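Local coordinates for succinate-semialdehyde dehydrogenase (NAD(P)(+)) (Marinobacter aquaeolei, PDB 3RH9), which probably oxidises succinate semialdehyde to succinate with NAD+ or NADP+ as hydride acceptor, as a member of the aldehyde dehydrogenase family, at residues Thr72-Lys75 / Trp76-Ile80; Phe338-Val341 / Lys342-Gln346. All blocks are in the same frame, centred on the assembly; numbering follows the deposited sequence.

How the contacts relate
Both contacts are local, each lying within a single helix, so neither closes a loop and they neither nest nor cross. From the N terminus, contact 1 (72-75 with 76-80) comes first, on helix 70-86, which packs on helices 103-123, 162-174 and 188-197 in the half of the fold that, as in other aldehyde dehydrogenases, probably binds the cofactor. Contact 2 (338-341 with 342-346) follows much later on helix 335-350, against the mixed sheet that contains strands 373-376 and 393-399 in the other half. The centres of contact 1 and contact 2 lie about 44 Å apart, on opposite sides of the chain's centre, and the nearest atoms of contact 1 and contact 2 are about 32 Å apart.

Contact 1: Thr72-Lys75 / Trp76-Ile80; sequences TRRK and WLEDI
The indole of Trp76 lies back over the preceding turn, where Arg73 CA sits above one ring face in a CH-pi contact, 4.0 Å from the centroid of the six-membered ring. This follows from the Trp76 side chain being set beside its own backbone N (chi1 -58°), which turns the ring toward the start of the helix. Thr72 O lies above the same face, toward the rim. The methyl of Thr72 reaches the pyrrole part, Thr72 CG2 to Trp76 NE1 3.5 Å, while the aliphatic shaft of Arg73 meets the benzo part, Arg73 CG to Trp76 CZ3 3.5 Å. Replacing Trp76 with an alanine would probably leave the Thr72 methyl and the Arg73 shaft without their aromatic partner and open a gap on the buried side of the helix.

On the outer side, Lys75 bends at chi2 (52°) and again at chi4, which curls the amine over to Asp79. The resulting i to i+4 salt bridge, Lys75 NZ to Asp79 OD1 3.2 Å, uses the syn lone pair of the acid. The same pair is joined in the backbone, Asp79 N to Lys75 O 2.8 Å. Glu78 OE2 lies 3.6 Å from Arg74 CG, on the shaft of a side chain whose guanidinium pairs with Glu71.

The Arg73 guanidinium bonds to the carbonyls of Trp68 and Ala173, and Trp68 also meets Trp76 edge-to-face. Leu77 and Ile80 pack on helices 103-123 and 162-174, and Ile80 touches helix 188-197 as well, seating helix 70-86 among its neighbours.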
loop_
_atom_site.group_PDB
_atom_site.type_symbol
_atom_site.label_atom_id
_atom_site.label_comp_id
_atom_site.label_asym_id
_atom_site.label_seq_id
_atom_site.Cartn_x
_atom_site.Cartn_y
_atom_site.Cartn_z
ATOM N N THR A 72 -22.468 -4.047 -16.306
ATOM C CA THR A 72 -21.710 -3.823 -17.523
ATOM C C THR A 72 -20.294 -4.358 -17.341
ATOM O O THR A 72 -19.811 -5.131 -18.163
ATOM C CB THR A 72 -21.665 -2.341 -17.927
ATOM O OG1 THR A 72 -22.960 -1.929 -18.370
ATOM C CG2 THR A 72 -20.693 -2.135 -19.061
ATOM N N ARG A 73 -19.636 -3.942 -16.263
ATOM C CA ARG A 73 -18.276 -4.384 -15.970
ATOM C C ARG A 73 -18.214 -5.902 -15.838
ATOM O O ARG A 73 -17.278 -6.547 -16.304
ATOM C CB ARG A 73 -17.776 -3.745 -14.682
ATOM C CG ARG A 73 -17.336 -2.301 -14.810
ATOM C CD ARG A 73 -16.887 -1.780 -13.455
ATOM N NE ARG A 73 -18.021 -1.160 -12.785
ATOM C CZ ARG A 73 -18.200 -1.084 -11.470
ATOM N NH1 ARG A 73 -17.312 -1.600 -10.620
ATOM N NH2 ARG A 73 -19.290 -0.480 -11.005
ATOM N N ARG A 74 -19.231 -6.468 -15.200
ATOM C CA ARG A 74 -19.354 -7.916 -15.036
ATOM C C ARG A 74 -19.347 -8.649 -16.382
ATOM O O ARG A 74 -18.726 -9.699 -16.521
ATOM C CB ARG A 74 -20.626 -8.210 -14.242
ATOM C CG ARG A 74 -21.059 -9.641 -14.158
ATOM C CD ARG A 74 -22.200 -9.723 -13.163
ATOM N NE ARG A 74 -21.708 -10.248 -11.908
ATOM C CZ ARG A 74 -22.089 -9.840 -10.706
ATOM N NH1 ARG A 74 -22.984 -8.872 -10.563
ATOM N NH2 ARG A 74 -21.541 -10.404 -9.640
ATOM N N LYS A 75 -20.019 -8.073 -17.370
ATOM C CA LYS A 75 -20.092 -8.650 -18.706
ATOM C C LYS A 75 -18.734 -8.627 -19.419
ATOM O O LYS A 75 -18.381 -9.595 -20.109
ATOM C CB LYS A 75 -21.162 -7.926 -19.542
ATOM C CG LYS A 75 -21.496 -8.594 -20.867
ATOM C CD LYS A 75 -21.838 -10.077 -20.657
ATOM C CE LYS A 75 -22.784 -10.632 -21.734
ATOM N NZ LYS A 75 -22.246 -10.451 -23.117
ATOM N N TRP A 76 -17.983 -7.533 -19.259
ATOM C CA TRP A 76 -16.624 -7.443 -19.813
ATOM C C TRP A 76 -15.747 -8.599 -19.325
ATOM O O TRP A 76 -15.127 -9.310 -20.112
ATOM C CB TRP A 76 -15.930 -6.165 -19.362
ATOM C CG TRP A 76 -16.600 -4.899 -19.693
ATOM C CD1 TRP A 76 -17.524 -4.697 -20.653
ATOM C CD2 TRP A 76 -16.354 -3.619 -19.087
ATOM N NE1 TRP A 76 -17.899 -3.379 -20.676
ATOM C CE2 TRP A 76 -17.192 -2.693 -19.725
ATOM C CE3 TRP A 76 -15.507 -3.171 -18.061
ATOM C CZ2 TRP A 76 -17.217 -1.333 -19.373
ATOM C CZ3 TRP A 76 -15.530 -1.821 -17.712
ATOM C CH2 TRP A 76 -16.376 -0.921 -18.368
ATOM N N LEU A 77 -15.667 -8.738 -18.004
ATOM C CA LEU A 77 -14.876 -9.786 -17.382
ATOM C C LEU A 77 -15.299 -11.127 -17.948
ATOM O O LEU A 77 -14.462 -11.923 -18.384
ATOM C CB LEU A 77 -15.056 -9.766 -15.858
ATOM C CG LEU A 77 -14.673 -8.450 -15.167
ATOM C CD1 LEU A 77 -15.132 -8.378 -13.727
ATOM C CD2 LEU A 77 -13.178 -8.256 -15.264
ATOM N N GLU A 78 -16.609 -11.364 -17.957
ATOM C CA GLU A 78 -17.151 -12.638 -18.431
ATOM C C GLU A 78 -16.775 -12.909 -19.883
ATOM O O GLU A 78 -16.335 -14.015 -20.218
ATOM C CB GLU A 78 -18.663 -12.685 -18.246
ATOM C CG GLU A 78 -19.102 -13.174 -16.875
ATOM C CD GLU A 78 -20.541 -12.779 -16.540
ATOM O OE1 GLU A 78 -21.244 -12.194 -17.407
ATOM O OE2 GLU A 78 -20.963 -13.049 -15.394
ATOM N N ASP A 79 -16.947 -11.894 -20.732
ATOM C CA ASP A 79 -16.547 -11.976 -22.126
ATOM C C ASP A 79 -15.040 -12.243 -22.266
ATOM O O ASP A 79 -14.635 -13.122 -23.017
ATOM C CB ASP A 79 -16.933 -10.701 -22.890
ATOM C CG ASP A 79 -18.436 -10.579 -23.138
ATOM O OD1 ASP A 79 -19.197 -11.521 -22.794
ATOM O OD2 ASP A 79 -18.853 -9.521 -23.688
ATOM N N ILE A 80 -14.214 -11.481 -21.558
ATOM C CA ILE A 80 -12.773 -11.704 -21.611
ATOM C C ILE A 80 -12.406 -13.117 -21.150
ATOM O O ILE A 80 -11.617 -13.798 -21.793
ATOM C CB ILE A 80 -11.994 -10.670 -20.790
ATOM C CG1 ILE A 80 -12.110 -9.284 -21.432
ATOM C CG2 ILE A 80 -10.544 -11.062 -20.693
ATOM C CD1 ILE A 80 -11.695 -8.140 -20.523
#

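Contact 2: Phe338-Val341 / Lys342-Gln346; sequences FDKV and KRHLQ
With CG anti to the backbone N (chi1 -174°) and every later torsion extended, Lys340 runs out beside His344, whose ring is carried back toward it because CG stands beside its own backbone N (chi1 -76°). The two side chains point the same way. Lys340 CG lies over one face of the imidazole, 4.0 Å from His344 NE2, and farther along the shaft Lys340 CE approaches His344 NE2 at 3.8 Å, so the contact is made by methylenes and not by the amine. Arg343 closes the group: its CZ lies in the plane of the imidazole at the ring edge, and Arg343 NH2 is 3.9 Å from Lys340 CG.

The three basic groups gather round one carboxylate. Glu387 OE1 takes a salt bridge from Arg343 NH2 and a hydrogen bond with His344 NE2, and Lys340 NZ adds a long, weak ion pair. With His344 ND1 bonded to Thr389 OG1, both ring nitrogens are engaged, which fixes the rotation of this buried imidazole. The carboxylate would tend to favour a positive charge on the ring and the neighbouring basic groups to oppose it, which leaves the balance open.

Backbone i to i+4 bonds run through the segment, among them His344 N to Lys340 O at 3.0 Å and Arg343 N to Asp339 O at 2.8 Å. Lys342 CD comes 4.4 Å from Phe338 CE1, a loose approach.

Phe338 and Val341 pack on the loop residues Leu332 and Phe370. Arg343 and His344 touch helix 383-386, while Leu345 rests on strands 373-376 and 393-399, so helix 335-350 lies against the mixed sheet.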
loop_
_atom_site.group_PDB
_atom_site.type_symbol
_atom_site.label_atom_id
_atom_site.label_comp_id
_atom_site.label_asym_id
_atom_site.label_seq_id
_atom_site.Cartn_x
_atom_site.Cartn_y
_atom_site.Cartn_z
ATOM N N PHE A 338 20.526 -17.492 -19.049
ATOM C CA PHE A 338 21.333 -18.690 -19.203
ATOM C C PHE A 338 22.680 -18.566 -18.472
ATOM O O PHE A 338 23.066 -19.442 -17.710
ATOM C CB PHE A 338 21.543 -18.988 -20.691
ATOM C CG PHE A 338 22.226 -20.285 -20.945
ATOM C CD1 PHE A 338 23.566 -20.324 -21.278
ATOM C CD2 PHE A 338 21.540 -21.479 -20.824
ATOM C CE1 PHE A 338 24.207 -21.537 -21.499
ATOM C CE2 PHE A 338 22.175 -22.687 -21.042
ATOM C CZ PHE A 338 23.510 -22.712 -21.378
ATOM N N ASP A 339 23.398 -17.475 -18.689
ATOM C CA ASP A 339 24.698 -17.325 -18.052
ATOM C C ASP A 339 24.588 -17.355 -16.527
ATOM O O ASP A 339 25.453 -17.898 -15.852
ATOM C CB ASP A 339 25.414 -16.064 -18.550
ATOM C CG ASP A 339 25.856 -16.191 -19.998
ATOM O OD1 ASP A 339 25.752 -17.301 -20.546
ATOM O OD2 ASP A 339 26.297 -15.191 -20.602
ATOM N N LYS A 340 23.523 -16.777 -15.985
ATOM C CA LYS A 340 23.319 -16.787 -14.544
ATOM C C LYS A 340 23.101 -18.207 -14.022
ATOM O O LYS A 340 23.732 -18.624 -13.043
ATOM C CB LYS A 340 22.145 -15.889 -14.154
ATOM C CG LYS A 340 21.961 -15.735 -12.643
ATOM C CD LYS A 340 20.917 -14.693 -12.286
ATOM C CE LYS A 340 21.011 -14.350 -10.811
ATOM N NZ LYS A 340 20.239 -13.125 -10.477
ATOM N N VAL A 341 22.215 -18.958 -14.668
ATOM C CA VAL A 341 22.009 -20.331 -14.238
ATOM C C VAL A 341 23.341 -21.072 -14.307
ATOM O O VAL A 341 23.674 -21.849 -13.405
ATOM C CB VAL A 341 20.919 -21.077 -15.031
ATOM C CG1 VAL A 341 20.668 -22.431 -14.406
ATOM C CG2 VAL A 341 19.643 -20.286 -15.034
ATOM N N LYS A 342 24.118 -20.803 -15.353
ATOM C CA LYS A 342 25.410 -21.453 -15.501
ATOM C C LYS A 342 26.324 -21.100 -14.340
ATOM O O LYS A 342 26.890 -21.981 -13.697
ATOM C CB LYS A 342 26.076 -21.075 -16.820
ATOM C CG LYS A 342 27.281 -21.954 -17.138
ATOM C CD LYS A 342 27.560 -22.024 -18.623
ATOM C CE LYS A 342 28.300 -20.801 -19.114
ATOM N NZ LYS A 342 29.039 -21.139 -20.369
ATOM N N ARG A 343 26.432 -19.805 -14.069
ATOM C CA ARG A 343 27.317 -19.283 -13.040
ATOM C C ARG A 343 27.009 -19.799 -11.622
ATOM O O ARG A 343 27.926 -20.019 -10.827
ATOM C CB ARG A 343 27.317 -17.752 -13.082
ATOM C CG ARG A 343 28.012 -17.141 -11.913
ATOM C CD ARG A 343 28.092 -15.645 -11.998
ATOM N NE ARG A 343 26.807 -14.963 -11.855
ATOM C CZ ARG A 343 26.140 -14.819 -10.710
ATOM N NH1 ARG A 343 26.600 -15.349 -9.586
ATOM N NH2 ARG A 343 24.990 -14.153 -10.695
ATOM N N HIS A 344 25.723 -19.987 -11.317
ATOM C CA HIS A 344 25.290 -20.579 -10.049
ATOM C C HIS A 344 25.617 -22.041 -10.012
ATOM O O HIS A 344 25.847 -22.600 -8.945
ATOM C CB HIS A 344 23.783 -20.439 -9.842
ATOM C CG HIS A 344 23.353 -19.062 -9.453
ATOM N ND1 HIS A 344 22.133 -18.803 -8.869
ATOM C CD2 HIS A 344 23.984 -17.869 -9.557
ATOM C CE1 HIS A 344 22.027 -17.507 -8.638
ATOM N NE2 HIS A 344 23.136 -16.918 -9.045
ATOM N N LEU A 345 25.601 -22.690 -11.164
ATOM C CA LEU A 345 26.008 -24.086 -11.173
ATOM C C LEU A 345 27.521 -24.186 -10.896
ATOM O O LEU A 345 27.960 -24.857 -9.974
ATOM C CB LEU A 345 25.632 -24.746 -12.488
ATOM C CG LEU A 345 25.812 -26.260 -12.474
ATOM C CD1 LEU A 345 25.052 -26.880 -11.320
ATOM C CD2 LEU A 345 25.377 -26.845 -13.801
ATOM N N GLN A 346 28.309 -23.472 -11.680
ATOM C CA GLN A 346 29.733 -23.412 -11.458
ATOM C C GLN A 346 30.086 -23.082 -10.004
ATOM O O GLN A 346 30.968 -23.709 -9.401
ATOM C CB GLN A 346 30.360 -22.379 -12.391
ATOM C CG GLN A 346 31.846 -22.573 -12.547
ATOM C CD GLN A 346 32.181 -23.936 -13.131
ATOM O OE1 GLN A 346 31.873 -24.229 -14.299
ATOM N NE2 GLN A 346 32.805 -24.781 -12.320
#